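PDB 3GCF: terminal oxygenase component of carbazole 1,9a-dioxygenase from Nocardioides aromaticivorans, which probably dihydroxylates carbazole at C1 and the angular C9a, passing electrons from a Rieske [2Fe-2S] cluster to a mononuclear iron that activates dioxygen. Local coordinates for residues P22-A27 with K368-A373; A39-L44 with G137-F142; T164-I169 with F301-R306; K260-Q265 with P280-I285. One frame throughout, in Å; residues are numbered along the deposited sequence.

Contact 1 (P22-A27 with K368-A373)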
loop_
_atom_site.group_PDB
_atom_site.type_symbol
_atom_site.label_atom_id
_atom_site.label_comp_id
_atom_site.label_asym_id
_atom_site.label_seq_id
_atom_site.Cartn_x
_atom_site.Cartn_y
_atom_site.Cartn_z
ATOM N N PRO A 22 18.950 -19.849 -16.449
ATOM C CA PRO A 22 19.174 -18.427 -16.164
ATOM C C PRO A 22 18.236 -17.432 -16.841
ATOM O O PRO A 22 17.735 -16.515 -16.196
ATOM C CB PRO A 22 20.629 -18.219 -16.579
ATOM C CG PRO A 22 20.794 -19.197 -17.700
ATOM C CD PRO A 22 20.115 -20.426 -17.144
ATOM N N ARG A 23 17.999 -17.605 -18.137
ATOM C CA ARG A 23 17.129 -16.682 -18.850
ATOM C C ARG A 23 15.667 -16.799 -18.432
ATOM O O ARG A 23 14.888 -15.860 -18.602
ATOM C CB ARG A 23 17.273 -16.873 -20.359
ATOM C CG ARG A 23 18.639 -16.446 -20.897
ATOM C CD ARG A 23 18.475 -15.786 -22.252
ATOM N NE ARG A 23 17.681 -16.645 -23.107
ATOM C CZ ARG A 23 16.851 -16.226 -24.053
ATOM N NH1 ARG A 23 16.686 -14.934 -24.292
ATOM N NH2 ARG A 23 16.175 -17.122 -24.752
ATOM N N TYR A 24 15.300 -17.953 -17.882
ATOM C CA TYR A 24 13.941 -18.167 -17.413
ATOM C C TYR A 24 13.780 -17.389 -16.111
ATOM O O TYR A 24 12.741 -16.783 -15.857
ATOM C CB TYR A 24 13.693 -19.652 -17.156
ATOM C CG TYR A 24 12.308 -19.961 -16.640
ATOM C CD1 TYR A 24 11.198 -19.881 -17.476
ATOM C CD2 TYR A 24 12.110 -20.353 -15.317
ATOM C CE1 TYR A 24 9.922 -20.193 -17.007
ATOM C CE2 TYR A 24 10.845 -20.664 -14.838
ATOM C CZ TYR A 24 9.756 -20.589 -15.685
ATOM O OH TYR A 24 8.509 -20.950 -15.225
ATOM N N LEU A 25 14.821 -17.409 -15.287
ATOM C CA LEU A 25 14.788 -16.695 -14.016
ATOM C C LEU A 25 14.842 -15.195 -14.236
ATOM O O LEU A 25 14.345 -14.422 -13.420
ATOM C CB LEU A 25 15.958 -17.113 -13.127
ATOM C CG LEU A 25 15.995 -18.566 -12.658
ATOM C CD1 LEU A 25 17.016 -18.682 -11.533
ATOM C CD2 LEU A 25 14.623 -19.002 -12.167
ATOM N N GLU A 26 15.445 -14.785 -15.345
ATOM C CA GLU A 26 15.565 -13.369 -15.673
ATOM C C GLU A 26 14.280 -12.796 -16.258
ATOM O O GLU A 26 14.003 -11.610 -16.103
ATOM C CB GLU A 26 16.699 -13.157 -16.679
ATOM C CG GLU A 26 18.092 -13.350 -16.119
ATOM C CD GLU A 26 19.134 -13.529 -17.213
ATOM O OE1 GLU A 26 19.069 -12.795 -18.225
ATOM O OE2 GLU A 26 20.021 -14.399 -17.054
ATOM N N ALA A 27 13.507 -13.644 -16.928
ATOM C CA ALA A 27 12.266 -13.224 -17.573
ATOM C C ALA A 27 11.129 -12.961 -16.590
ATOM O O ALA A 27 10.013 -13.451 -16.756
ATOM C CB ALA A 27 11.846 -14.272 -18.603
ATOM N N LYS A 368 12.109 -29.395 -17.242
ATOM C CA LYS A 368 12.360 -29.455 -18.681
ATOM C C LYS A 368 11.807 -28.205 -19.345
ATOM O O LYS A 368 12.404 -27.679 -20.284
ATOM C CB LYS A 368 11.706 -30.693 -19.302
ATOM C CG LYS A 368 12.352 -32.002 -18.901
ATOM C CD LYS A 368 11.660 -33.175 -19.564
ATOM C CE LYS A 368 12.150 -34.493 -18.984
ATOM N NZ LYS A 368 13.613 -34.633 -19.156
ATOM N N TRP A 369 10.660 -27.740 -18.855
ATOM C CA TRP A 369 10.029 -26.536 -19.387
ATOM C C TRP A 369 10.887 -25.301 -19.114
ATOM O O TRP A 369 11.057 -24.455 -19.988
ATOM C CB TRP A 369 8.620 -26.358 -18.786
ATOM C CG TRP A 369 8.223 -24.921 -18.545
ATOM C CD1 TRP A 369 8.177 -24.278 -17.339
ATOM C CD2 TRP A 369 7.888 -23.937 -19.535
ATOM N NE1 TRP A 369 7.842 -22.956 -17.517
ATOM C CE2 TRP A 369 7.660 -22.719 -18.854
ATOM C CE3 TRP A 369 7.764 -23.965 -20.931
ATOM C CZ2 TRP A 369 7.316 -21.535 -19.523
ATOM C CZ3 TRP A 369 7.423 -22.784 -21.598
ATOM C CH2 TRP A 369 7.205 -21.588 -20.891
ATOM N N ARG A 370 11.427 -25.196 -17.906
ATOM C CA ARG A 370 12.263 -24.050 -17.557
ATOM C C ARG A 370 13.499 -24.014 -18.438
ATOM O O ARG A 370 13.903 -22.955 -18.915
ATOM C CB ARG A 370 12.703 -24.126 -16.096
ATOM C CG ARG A 370 11.579 -23.996 -15.094
ATOM C CD ARG A 370 12.118 -24.146 -13.686
ATOM N NE ARG A 370 11.092 -23.914 -12.676
ATOM C CZ ARG A 370 11.266 -24.142 -11.379
ATOM N NH1 ARG A 370 12.424 -24.611 -10.941
ATOM N NH2 ARG A 370 10.289 -23.893 -10.520
ATOM N N THR A 371 14.092 -25.187 -18.638
ATOM C CA THR A 371 15.292 -25.336 -19.448
ATOM C C THR A 371 15.032 -24.941 -20.895
ATOM O O THR A 371 15.783 -24.164 -21.481
ATOM C CB THR A 371 15.783 -26.788 -19.410
ATOM O OG1 THR A 371 16.080 -27.143 -18.058
ATOM C CG2 THR A 371 17.033 -26.964 -20.264
ATOM N N LEU A 372 13.960 -25.478 -21.461
ATOM C CA LEU A 372 13.604 -25.175 -22.839
ATOM C C LEU A 372 13.288 -23.688 -23.015
ATOM O O LEU A 372 13.659 -23.085 -24.019
ATOM C CB LEU A 372 12.396 -26.008 -23.259
ATOM C CG LEU A 372 11.884 -25.761 -24.679
ATOM C CD1 LEU A 372 12.885 -26.315 -25.693
ATOM C CD2 LEU A 372 10.526 -26.423 -24.850
ATOM N N ALA A 373 12.608 -23.104 -22.034
ATOM C CA ALA A 373 12.239 -21.693 -22.091
ATOM C C ALA A 373 13.470 -20.796 -21.968
ATOM O O ALA A 373 13.589 -19.790 -22.662
ATOM C CB ALA A 373 11.239 -21.370 -20.989
#
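A chi1 of 179° turns the Tyr24 ring away from its own backbone N and across to helix 368-373, and Arg370 lies against that ring with a chain extended from CG to NE. This is a helix-helix contact between the N-terminal part of the chain and the C-terminal helix 364-376. The two short axes are nearly perpendicular, at 89°, and 8.2 Å apart at their closest. Tyr24 has the largest share of the buried surface. Arg370 CB sits over one face of its ring in a CH-pi contact, 4.2 Å from the ring centroid. Arg370 CG is 3.4 Å from Tyr24 CE2. Ala373 CB packs against Tyr24 CD1 at 3.8 Å. Glu182 holds the buried polar ends together: it bonds Tyr24 OH and forms a salt bridge with Arg370 NE. Arg370 NH1 has a second carboxylate, that of Glu357. The Trp369 ring stands almost at right angles to the tyrosine ring, and its NE1 donates to Tyr24 OH at 3.1 Å, the oxygen lying 17° out of the indole plane.

Contact 2 (A39-L44 with G137-F142); sequences AFDHEL and GVVFVF
Val139 and Ala39 have the largest areas buried here, and they form an antiparallel hydrogen-bonded pair. Val139 N donates to Ala39 O at 2.8 Å. Val139 CB also packs on that oxygen, at 3.3 Å. Its CG2 lies anti to the carbonyl carbon, which places this methyl 3.7 Å from Asp41 N and 4.2 Å from Leu44 CD1. Gly137 comes next in buried area. Its oxygen takes Asp41 N at 2.8 Å, and a water bridges the same oxygen to His42 N. Gly137 has a positive phi of 74°, which suits glycine. Between these bonds Phe40 and Val138 form the non-hydrogen-bonded pair, their side chains side by side and pointing the same way. Past Phe40 the chain turns into the 3-10 segment 41-43, where Asp41 pairs with Arg63. The contact joins edge strand 34-40 of the antiparallel Rieske-domain sheet to strand 138-143, whose other neighbour is strand 129-135.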
loop_
_atom_site.group_PDB
_atom_site.type_symbol
_atom_site.label_atom_id
_atom_site.label_comp_id
_atom_site.label_asym_id
_atom_site.label_seq_id
_atom_site.Cartn_x
_atom_site.Cartn_y
_atom_site.Cartn_z
ATOM N N ALA A 39 -7.054 -10.001 -25.281
ATOM C CA ALA A 39 -8.468 -9.983 -24.967
ATOM C C ALA A 39 -9.198 -10.886 -25.938
ATOM O O ALA A 39 -8.586 -11.500 -26.810
ATOM C CB ALA A 39 -8.996 -8.558 -25.098
ATOM N N PHE A 40 -10.513 -10.961 -25.781
ATOM C CA PHE A 40 -11.331 -11.756 -26.678
ATOM C C PHE A 40 -11.922 -10.806 -27.704
ATOM O O PHE A 40 -12.277 -9.670 -27.383
ATOM C CB PHE A 40 -12.418 -12.481 -25.893
ATOM C CG PHE A 40 -11.885 -13.601 -25.060
ATOM C CD1 PHE A 40 -11.608 -14.837 -25.636
ATOM C CD2 PHE A 40 -11.572 -13.399 -23.718
ATOM C CE1 PHE A 40 -11.019 -15.858 -24.890
ATOM C CE2 PHE A 40 -10.983 -14.412 -22.963
ATOM C CZ PHE A 40 -10.704 -15.643 -23.550
ATOM N N ASP A 41 -12.014 -11.273 -28.942
ATOM C CA ASP A 41 -12.534 -10.458 -30.024
ATOM C C ASP A 41 -13.898 -9.835 -29.731
ATOM O O ASP A 41 -14.147 -8.678 -30.082
ATOM C CB ASP A 41 -12.614 -11.286 -31.305
ATOM C CG ASP A 41 -12.861 -10.433 -32.528
ATOM O OD1 ASP A 41 -12.086 -9.479 -32.761
ATOM O OD2 ASP A 41 -13.825 -10.715 -33.258
ATOM N N HIS A 42 -14.778 -10.588 -29.080
ATOM C CA HIS A 42 -16.109 -10.074 -28.786
ATOM C C HIS A 42 -16.165 -8.995 -27.705
ATOM O O HIS A 42 -17.228 -8.461 -27.412
ATOM C CB HIS A 42 -17.054 -11.238 -28.462
ATOM C CG HIS A 42 -17.365 -12.095 -29.655
ATOM N ND1 HIS A 42 -18.188 -13.200 -29.592
ATOM C CD2 HIS A 42 -16.960 -12.002 -30.946
ATOM C CE1 HIS A 42 -18.277 -13.750 -30.792
ATOM N NE2 HIS A 42 -17.540 -13.042 -31.631
ATOM N N GLU A 43 -15.019 -8.670 -27.121
ATOM C CA GLU A 43 -14.967 -7.619 -26.110
ATOM C C GLU A 43 -14.896 -6.271 -26.821
ATOM O O GLU A 43 -15.080 -5.221 -26.206
ATOM C CB GLU A 43 -13.717 -7.751 -25.234
ATOM C CG GLU A 43 -13.706 -8.917 -24.268
ATOM C CD GLU A 43 -12.472 -8.891 -23.382
ATOM O OE1 GLU A 43 -12.280 -7.891 -22.665
ATOM O OE2 GLU A 43 -11.688 -9.859 -23.405
ATOM N N LEU A 44 -14.624 -6.311 -28.121
ATOM C CA LEU A 44 -14.480 -5.094 -28.907
ATOM C C LEU A 44 -15.489 -4.899 -30.026
ATOM O O LEU A 44 -15.445 -5.585 -31.048
ATOM C CB LEU A 44 -13.079 -5.037 -29.510
ATOM C CG LEU A 44 -11.876 -4.882 -28.585
ATOM C CD1 LEU A 44 -10.717 -5.726 -29.099
ATOM C CD2 LEU A 44 -11.487 -3.413 -28.507
ATOM N N GLY A 137 -11.331 -16.278 -32.127
ATOM C CA GLY A 137 -11.990 -15.372 -31.206
ATOM C C GLY A 137 -11.073 -14.716 -30.192
ATOM O O GLY A 137 -11.541 -14.033 -29.275
ATOM N N VAL A 138 -9.766 -14.907 -30.350
ATOM C CA VAL A 138 -8.819 -14.312 -29.419
ATOM C C VAL A 138 -7.950 -13.248 -30.068
ATOM O O VAL A 138 -7.405 -13.447 -31.152
ATOM C CB VAL A 138 -7.895 -15.378 -28.789
ATOM C CG1 VAL A 138 -6.945 -14.723 -27.805
ATOM C CG2 VAL A 138 -8.732 -16.433 -28.081
ATOM N N VAL A 139 -7.828 -12.112 -29.390
ATOM C CA VAL A 139 -7.016 -11.010 -29.878
ATOM C C VAL A 139 -5.580 -11.176 -29.407
ATOM O O VAL A 139 -5.300 -11.074 -28.213
ATOM C CB VAL A 139 -7.537 -9.655 -29.357
ATOM C CG1 VAL A 139 -6.593 -8.536 -29.792
ATOM C CG2 VAL A 139 -8.950 -9.405 -29.878
ATOM N N PHE A 140 -4.675 -11.438 -30.346
ATOM C CA PHE A 140 -3.263 -11.603 -30.024
ATOM C C PHE A 140 -2.511 -10.337 -30.408
ATOM O O PHE A 140 -2.833 -9.690 -31.407
ATOM C CB PHE A 140 -2.678 -12.802 -30.777
ATOM C CG PHE A 140 -3.216 -14.130 -30.317
ATOM C CD1 PHE A 140 -2.690 -14.757 -29.192
ATOM C CD2 PHE A 140 -4.273 -14.739 -30.991
ATOM C CE1 PHE A 140 -3.209 -15.971 -28.741
ATOM C CE2 PHE A 140 -4.801 -15.957 -30.548
ATOM C CZ PHE A 140 -4.268 -16.574 -29.419
ATOM N N VAL A 141 -1.518 -9.985 -29.600
ATOM C CA VAL A 141 -0.701 -8.804 -29.836
ATOM C C VAL A 141 0.762 -9.228 -29.805
ATOM O O VAL A 141 1.169 -10.009 -28.942
ATOM C CB VAL A 141 -0.927 -7.744 -28.732
ATOM C CG1 VAL A 141 -0.042 -6.537 -28.982
ATOM C CG2 VAL A 141 -2.391 -7.332 -28.691
ATOM N N PHE A 142 1.558 -8.724 -30.743
ATOM C CA PHE A 142 2.965 -9.083 -30.772
ATOM C C PHE A 142 3.764 -8.082 -29.944
ATOM O O PHE A 142 3.828 -6.899 -30.275
ATOM C CB PHE A 142 3.486 -9.107 -32.210
ATOM C CG PHE A 142 4.837 -9.752 -32.346
ATOM C CD1 PHE A 142 4.960 -11.139 -32.352
ATOM C CD2 PHE A 142 5.989 -8.977 -32.417
ATOM C CE1 PHE A 142 6.212 -11.749 -32.424
ATOM C CE2 PHE A 142 7.249 -9.575 -32.489
ATOM C CZ PHE A 142 7.360 -10.969 -32.491
HETATM O O HOH W 1 -14.336 -13.580 -28.896
#

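Contact 3 (T164-I169 with F301-R306)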
loop_
_atom_site.group_PDB
_atom_site.type_symbol
_atom_site.label_atom_id
_atom_site.label_comp_id
_atom_site.label_asym_id
_atom_site.label_seq_id
_atom_site.Cartn_x
_atom_site.Cartn_y
_atom_site.Cartn_z
ATOM N N THR A 164 -12.848 -26.430 -35.478
ATOM C CA THR A 164 -13.161 -26.276 -34.066
ATOM C C THR A 164 -13.635 -24.858 -33.786
ATOM O O THR A 164 -13.514 -23.969 -34.629
ATOM C CB THR A 164 -11.924 -26.538 -33.181
ATOM O OG1 THR A 164 -10.927 -25.537 -33.448
ATOM C CG2 THR A 164 -11.341 -27.926 -33.463
ATOM N N HIS A 165 -14.188 -24.663 -32.597
ATOM C CA HIS A 165 -14.640 -23.353 -32.166
ATOM C C HIS A 165 -14.113 -23.190 -30.748
ATOM O O HIS A 165 -14.044 -24.164 -29.994
ATOM C CB HIS A 165 -16.162 -23.259 -32.166
ATOM C CG HIS A 165 -16.664 -21.853 -32.074
ATOM N ND1 HIS A 165 -16.579 -20.965 -33.125
ATOM C CD2 HIS A 165 -17.206 -21.163 -31.042
ATOM C CE1 HIS A 165 -17.049 -19.790 -32.745
ATOM N NE2 HIS A 165 -17.435 -19.883 -31.486
ATOM N N LEU A 166 -13.733 -21.970 -30.385
ATOM C CA LEU A 166 -13.193 -21.719 -29.058
ATOM C C LEU A 166 -13.939 -20.630 -28.309
ATOM O O LEU A 166 -14.438 -19.675 -28.901
ATOM C CB LEU A 166 -11.704 -21.352 -29.145
ATOM C CG LEU A 166 -10.744 -22.483 -29.529
ATOM C CD1 LEU A 166 -10.974 -22.895 -30.979
ATOM C CD2 LEU A 166 -9.304 -22.028 -29.327
ATOM N N LEU A 167 -14.008 -20.795 -26.992
ATOM C CA LEU A 167 -14.675 -19.851 -26.110
ATOM C C LEU A 167 -13.882 -19.814 -24.813
ATOM O O LEU A 167 -13.430 -20.850 -24.328
ATOM C CB LEU A 167 -16.105 -20.313 -25.831
ATOM C CG LEU A 167 -17.029 -20.352 -27.050
ATOM C CD1 LEU A 167 -18.277 -21.151 -26.712
ATOM C CD2 LEU A 167 -17.382 -18.930 -27.487
ATOM N N GLY A 168 -13.695 -18.624 -24.257
ATOM C CA GLY A 168 -12.947 -18.531 -23.020
ATOM C C GLY A 168 -13.204 -17.273 -22.217
ATOM O O GLY A 168 -14.070 -16.468 -22.550
ATOM N N ILE A 169 -12.449 -17.124 -21.136
ATOM C CA ILE A 169 -12.544 -15.960 -20.270
ATOM C C ILE A 169 -11.134 -15.649 -19.818
ATOM O O ILE A 169 -10.220 -16.450 -20.016
ATOM C CB ILE A 169 -13.407 -16.233 -19.019
ATOM C CG1 ILE A 169 -12.826 -17.418 -18.237
ATOM C CG2 ILE A 169 -14.856 -16.485 -19.428
ATOM C CD1 ILE A 169 -13.510 -17.689 -16.926
ATOM N N PHE A 301 -5.810 -16.663 -18.954
ATOM C CA PHE A 301 -6.808 -16.935 -19.991
ATOM C C PHE A 301 -7.141 -18.423 -19.955
ATOM O O PHE A 301 -6.249 -19.261 -19.846
ATOM C CB PHE A 301 -6.275 -16.630 -21.403
ATOM C CG PHE A 301 -6.126 -15.161 -21.723
ATOM C CD1 PHE A 301 -5.116 -14.400 -21.142
ATOM C CD2 PHE A 301 -6.968 -14.557 -22.657
ATOM C CE1 PHE A 301 -4.939 -13.055 -21.489
ATOM C CE2 PHE A 301 -6.805 -13.207 -23.016
ATOM C CZ PHE A 301 -5.785 -12.454 -22.430
ATOM N N GLN A 302 -8.424 -18.747 -20.050
ATOM C CA GLN A 302 -8.860 -20.131 -20.090
ATOM C C GLN A 302 -9.688 -20.212 -21.360
ATOM O O GLN A 302 -10.678 -19.501 -21.484
ATOM C CB GLN A 302 -9.735 -20.468 -18.888
ATOM C CG GLN A 302 -9.013 -20.481 -17.565
ATOM C CD GLN A 302 -9.974 -20.400 -16.408
ATOM O OE1 GLN A 302 -10.588 -19.361 -16.173
ATOM N NE2 GLN A 302 -10.125 -21.500 -15.683
ATOM N N VAL A 303 -9.289 -21.064 -22.299
ATOM C CA VAL A 303 -10.014 -21.186 -23.560
ATOM C C VAL A 303 -10.355 -22.634 -23.861
ATOM O O VAL A 303 -9.477 -23.499 -23.908
ATOM C CB VAL A 303 -9.188 -20.618 -24.741
ATOM C CG1 VAL A 303 -10.072 -20.474 -25.977
ATOM C CG2 VAL A 303 -8.589 -19.274 -24.360
ATOM N N LEU A 304 -11.640 -22.893 -24.068
ATOM C CA LEU A 304 -12.107 -24.239 -24.356
ATOM C C LEU A 304 -12.319 -24.428 -25.853
ATOM O O LEU A 304 -12.892 -23.571 -26.524
ATOM C CB LEU A 304 -13.403 -24.510 -23.589
ATOM C CG LEU A 304 -13.270 -24.392 -22.063
ATOM C CD1 LEU A 304 -14.577 -24.807 -21.405
ATOM C CD2 LEU A 304 -12.126 -25.267 -21.562
ATOM N N GLN A 305 -11.843 -25.558 -26.368
ATOM C CA GLN A 305 -11.947 -25.875 -27.786
ATOM C C GLN A 305 -12.831 -27.085 -28.051
ATOM O O GLN A 305 -12.615 -28.165 -27.504
ATOM C CB GLN A 305 -10.557 -26.131 -28.360
ATOM C CG GLN A 305 -10.540 -26.594 -29.809
ATOM C CD GLN A 305 -9.125 -26.802 -30.313
ATOM O OE1 GLN A 305 -8.348 -27.536 -29.706
ATOM N NE2 GLN A 305 -8.781 -26.154 -31.416
ATOM N N ARG A 306 -13.821 -26.889 -28.914
ATOM C CA ARG A 306 -14.759 -27.938 -29.278
ATOM C C ARG A 306 -14.757 -28.162 -30.790
ATOM O O ARG A 306 -14.797 -27.211 -31.568
ATOM C CB ARG A 306 -16.162 -27.536 -28.819
ATOM C CG ARG A 306 -17.296 -28.334 -29.446
ATOM C CD ARG A 306 -17.230 -29.798 -29.066
ATOM N NE ARG A 306 -17.514 -30.028 -27.653
ATOM C CZ ARG A 306 -18.708 -29.855 -27.091
ATOM N NH1 ARG A 306 -19.730 -29.443 -27.827
ATOM N NH2 ARG A 306 -18.889 -30.117 -25.800
#
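Backbone hydrogen bonds carry the contact between Thr164-Ile169 and Phe301-Arg306, an antiparallel ladder of six bonds in the sheet of the Bet v 1-like catalytic domain of ring hydroxylases. His165 with Arg306, Leu167 with Leu304, and Ile169 with Gln302 each exchange two. The shortest is Leu304 N to Leu167 O, 2.7 Å. CA-H...O contacts run alongside, such as Leu166 CA to Leu304 O at 3.2 Å. At Gly168, which has no side chain, the strands come close, CA to CA 4.0 Å from Val303. One side-chain bond is added: Gln305 NE2 donates to Thr164 OG1 at 3.0 Å, the hydroxyl 25° out of the amide plane. Thr164 OG1 is also bonded to Asp161 O, and Tyr287 holds Gln305 OE1. Apolar packing fills the same face. Leu166 lies alongside Gln305 and meets Val303 CG1 through CB, at 3.7 Å. On the other face Ile169 CD1 touches Gln302 OE1, an oxygen bonded to Arg171. Strand 164-173 is the sheet's edge in this chain, strand 285-292 flanks 298-307 beyond, and helix 311-331 packs on His165 and Leu167.

Contact 4 (K260-Q265 with P280-I285)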
loop_
_atom_site.group_PDB
_atom_site.type_symbol
_atom_site.label_atom_id
_atom_site.label_comp_id
_atom_site.label_asym_id
_atom_site.label_seq_id
_atom_site.Cartn_x
_atom_site.Cartn_y
_atom_site.Cartn_z
ATOM N N LYS A 260 -16.160 -40.323 -16.547
ATOM C CA LYS A 260 -15.430 -39.788 -17.684
ATOM C C LYS A 260 -13.935 -39.703 -17.431
ATOM O O LYS A 260 -13.490 -39.466 -16.308
ATOM C CB LYS A 260 -15.977 -38.405 -18.042
ATOM C CG LYS A 260 -17.469 -38.399 -18.341
ATOM C CD LYS A 260 -17.958 -37.002 -18.706
ATOM C CE LYS A 260 -19.466 -36.968 -18.870
ATOM N NZ LYS A 260 -19.911 -35.645 -19.354
ATOM N N LYS A 261 -13.165 -39.898 -18.493
ATOM C CA LYS A 261 -11.719 -39.845 -18.414
ATOM C C LYS A 261 -11.232 -38.567 -19.089
ATOM O O LYS A 261 -11.606 -38.272 -20.222
ATOM C CB LYS A 261 -11.113 -41.066 -19.113
ATOM C CG LYS A 261 -9.592 -41.171 -19.022
ATOM C CD LYS A 261 -9.107 -41.626 -17.638
ATOM C CE LYS A 261 -9.259 -40.539 -16.574
ATOM N NZ LYS A 261 -8.919 -41.048 -15.211
ATOM N N VAL A 262 -10.399 -37.807 -18.389
ATOM C CA VAL A 262 -9.877 -36.572 -18.944
ATOM C C VAL A 262 -8.379 -36.489 -18.713
ATOM O O VAL A 262 -7.788 -37.389 -18.130
ATOM C CB VAL A 262 -10.574 -35.337 -18.317
ATOM C CG1 VAL A 262 -12.079 -35.385 -18.613
ATOM C CG2 VAL A 262 -10.318 -35.293 -16.809
ATOM N N ALA A 263 -7.762 -35.416 -19.194
ATOM C CA ALA A 263 -6.328 -35.227 -19.030
ATOM C C ALA A 263 -5.503 -36.460 -19.440
ATOM O O ALA A 263 -4.791 -37.047 -18.625
ATOM C CB ALA A 263 -6.022 -34.842 -17.574
ATOM N N ALA A 264 -5.613 -36.856 -20.704
ATOM C CA ALA A 264 -4.847 -37.983 -21.217
ATOM C C ALA A 264 -3.436 -37.457 -21.462
ATOM O O ALA A 264 -2.453 -38.199 -21.387
ATOM C CB ALA A 264 -5.452 -38.479 -22.523
ATOM N N GLN A 265 -3.355 -36.162 -21.755
ATOM C CA GLN A 265 -2.083 -35.494 -22.011
ATOM C C GLN A 265 -2.151 -34.036 -21.583
ATOM O O GLN A 265 -3.200 -33.399 -21.696
ATOM C CB GLN A 265 -1.736 -35.526 -23.508
ATOM C CG GLN A 265 -1.388 -36.897 -24.067
ATOM C CD GLN A 265 -1.005 -36.848 -25.541
ATOM O OE1 GLN A 265 -0.394 -37.779 -26.062
ATOM N NE2 GLN A 265 -1.371 -35.769 -26.217
ATOM N N PRO A 280 -12.309 -29.607 -19.818
ATOM C CA PRO A 280 -12.735 -30.287 -18.585
ATOM C C PRO A 280 -13.712 -31.431 -18.837
ATOM O O PRO A 280 -14.308 -31.977 -17.903
ATOM C CB PRO A 280 -13.371 -29.158 -17.781
ATOM C CG PRO A 280 -14.023 -28.336 -18.854
ATOM C CD PRO A 280 -12.959 -28.288 -19.939
ATOM N N ASP A 281 -13.870 -31.789 -20.107
ATOM C CA ASP A 281 -14.771 -32.864 -20.514
ATOM C C ASP A 281 -14.112 -33.607 -21.678
ATOM O O ASP A 281 -13.275 -33.044 -22.388
ATOM C CB ASP A 281 -16.109 -32.269 -20.972
ATOM C CG ASP A 281 -17.157 -33.327 -21.269
ATOM O OD1 ASP A 281 -17.759 -33.857 -20.308
ATOM O OD2 ASP A 281 -17.373 -33.638 -22.464
ATOM N N PRO A 282 -14.466 -34.885 -21.886
ATOM C CA PRO A 282 -13.858 -35.629 -22.996
ATOM C C PRO A 282 -14.030 -34.929 -24.351
ATOM O O PRO A 282 -13.174 -35.041 -25.225
ATOM C CB PRO A 282 -14.586 -36.973 -22.954
ATOM C CG PRO A 282 -14.843 -37.158 -21.489
ATOM C CD PRO A 282 -15.307 -35.770 -21.059
ATOM N N THR A 283 -15.137 -34.207 -24.515
ATOM C CA THR A 283 -15.423 -33.515 -25.774
ATOM C C THR A 283 -14.761 -32.148 -25.903
ATOM O O THR A 283 -15.070 -31.394 -26.826
ATOM C CB THR A 283 -16.930 -33.281 -25.953
ATOM O OG1 THR A 283 -17.392 -32.407 -24.916
ATOM C CG2 THR A 283 -17.700 -34.599 -25.885
ATOM N N LEU A 284 -13.847 -31.825 -24.997
ATOM C CA LEU A 284 -13.201 -30.519 -25.038
ATOM C C LEU A 284 -11.707 -30.552 -24.759
ATOM O O LEU A 284 -11.188 -31.499 -24.169
ATOM C CB LEU A 284 -13.848 -29.590 -24.002
ATOM C CG LEU A 284 -15.339 -29.273 -24.121
ATOM C CD1 LEU A 284 -15.809 -28.566 -22.857
ATOM C CD2 LEU A 284 -15.580 -28.408 -25.350
ATOM N N ILE A 285 -11.026 -29.496 -25.189
ATOM C CA ILE A 285 -9.607 -29.335 -24.930
ATOM C C ILE A 285 -9.486 -27.969 -24.241
ATOM O O ILE A 285 -10.150 -27.011 -24.641
ATOM C CB ILE A 285 -8.782 -29.354 -26.234
ATOM C CG1 ILE A 285 -8.747 -30.781 -26.792
ATOM C CG2 ILE A 285 -7.357 -28.849 -25.969
ATOM C CD1 ILE A 285 -7.946 -30.921 -28.079
HETATM O O HOH W 2 -19.227 -35.911 -22.249
#
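Two loops of the catalytic domain meet here, one leading into strand 265-269 and the other joining strands 273-277 and 285-292. The second loop makes a type I turn from Asp281 to Leu284, and Asp281 also makes an Asx turn. Lys260 reaches it with a chain extended beyond CG. Its NZ forms a salt bridge with Asp281 OD1 at 3.0 Å, on the syn lone pair. A water accepts from Lys260 NZ and donates to Asp281 OD2, closing a second path between the two charges. The Lys260 side chain crosses Pro282 at about a right angle, with CD 3.8 Å from Pro282 CD. Pro282 CG also meets Lys261 O, at 3.7 Å. Val262 CG1, anti to the carbonyl carbon, rests against the same ring at 4.1 Å from Pro282 CD. Asp281 OD2 takes Thr283 OG1 at 2.7 Å and Thr283 N at 3.1 Å, from opposite faces of its plane. Asn202 bonds to both Lys260 NZ and Asp281 OD1. Asp281 is thus gripped at both oxygens, which should restrict the rotation of its carboxylate, and the nearby ammonium should favour the charged form.

In the fold
Contacts 3 and 4 belong to one catalytic domain and touch. Gln305 N is 2.8 Å from Ile285 O, a probable hydrogen bond, and Arg306 NH2 is 2.9 Å from Thr283 OG1. Contact 2 lies in the Rieske-domain sheet and packs on contact 3: Phe40 CZ lies 3.3 Å from Gly168 C, and the centres of contacts 2 and 3 are about 12 Å apart. Contact 1 stands apart, its centre about 27 Å from those of contacts 2 and 3, and brings the two ends of the chain together. The iron(II) ion, held by His189, His193 and Asp337, is about 9 Å from the side chain of Gln302 in contact 3 and about 11 Å from that of Pro280 in contact 4.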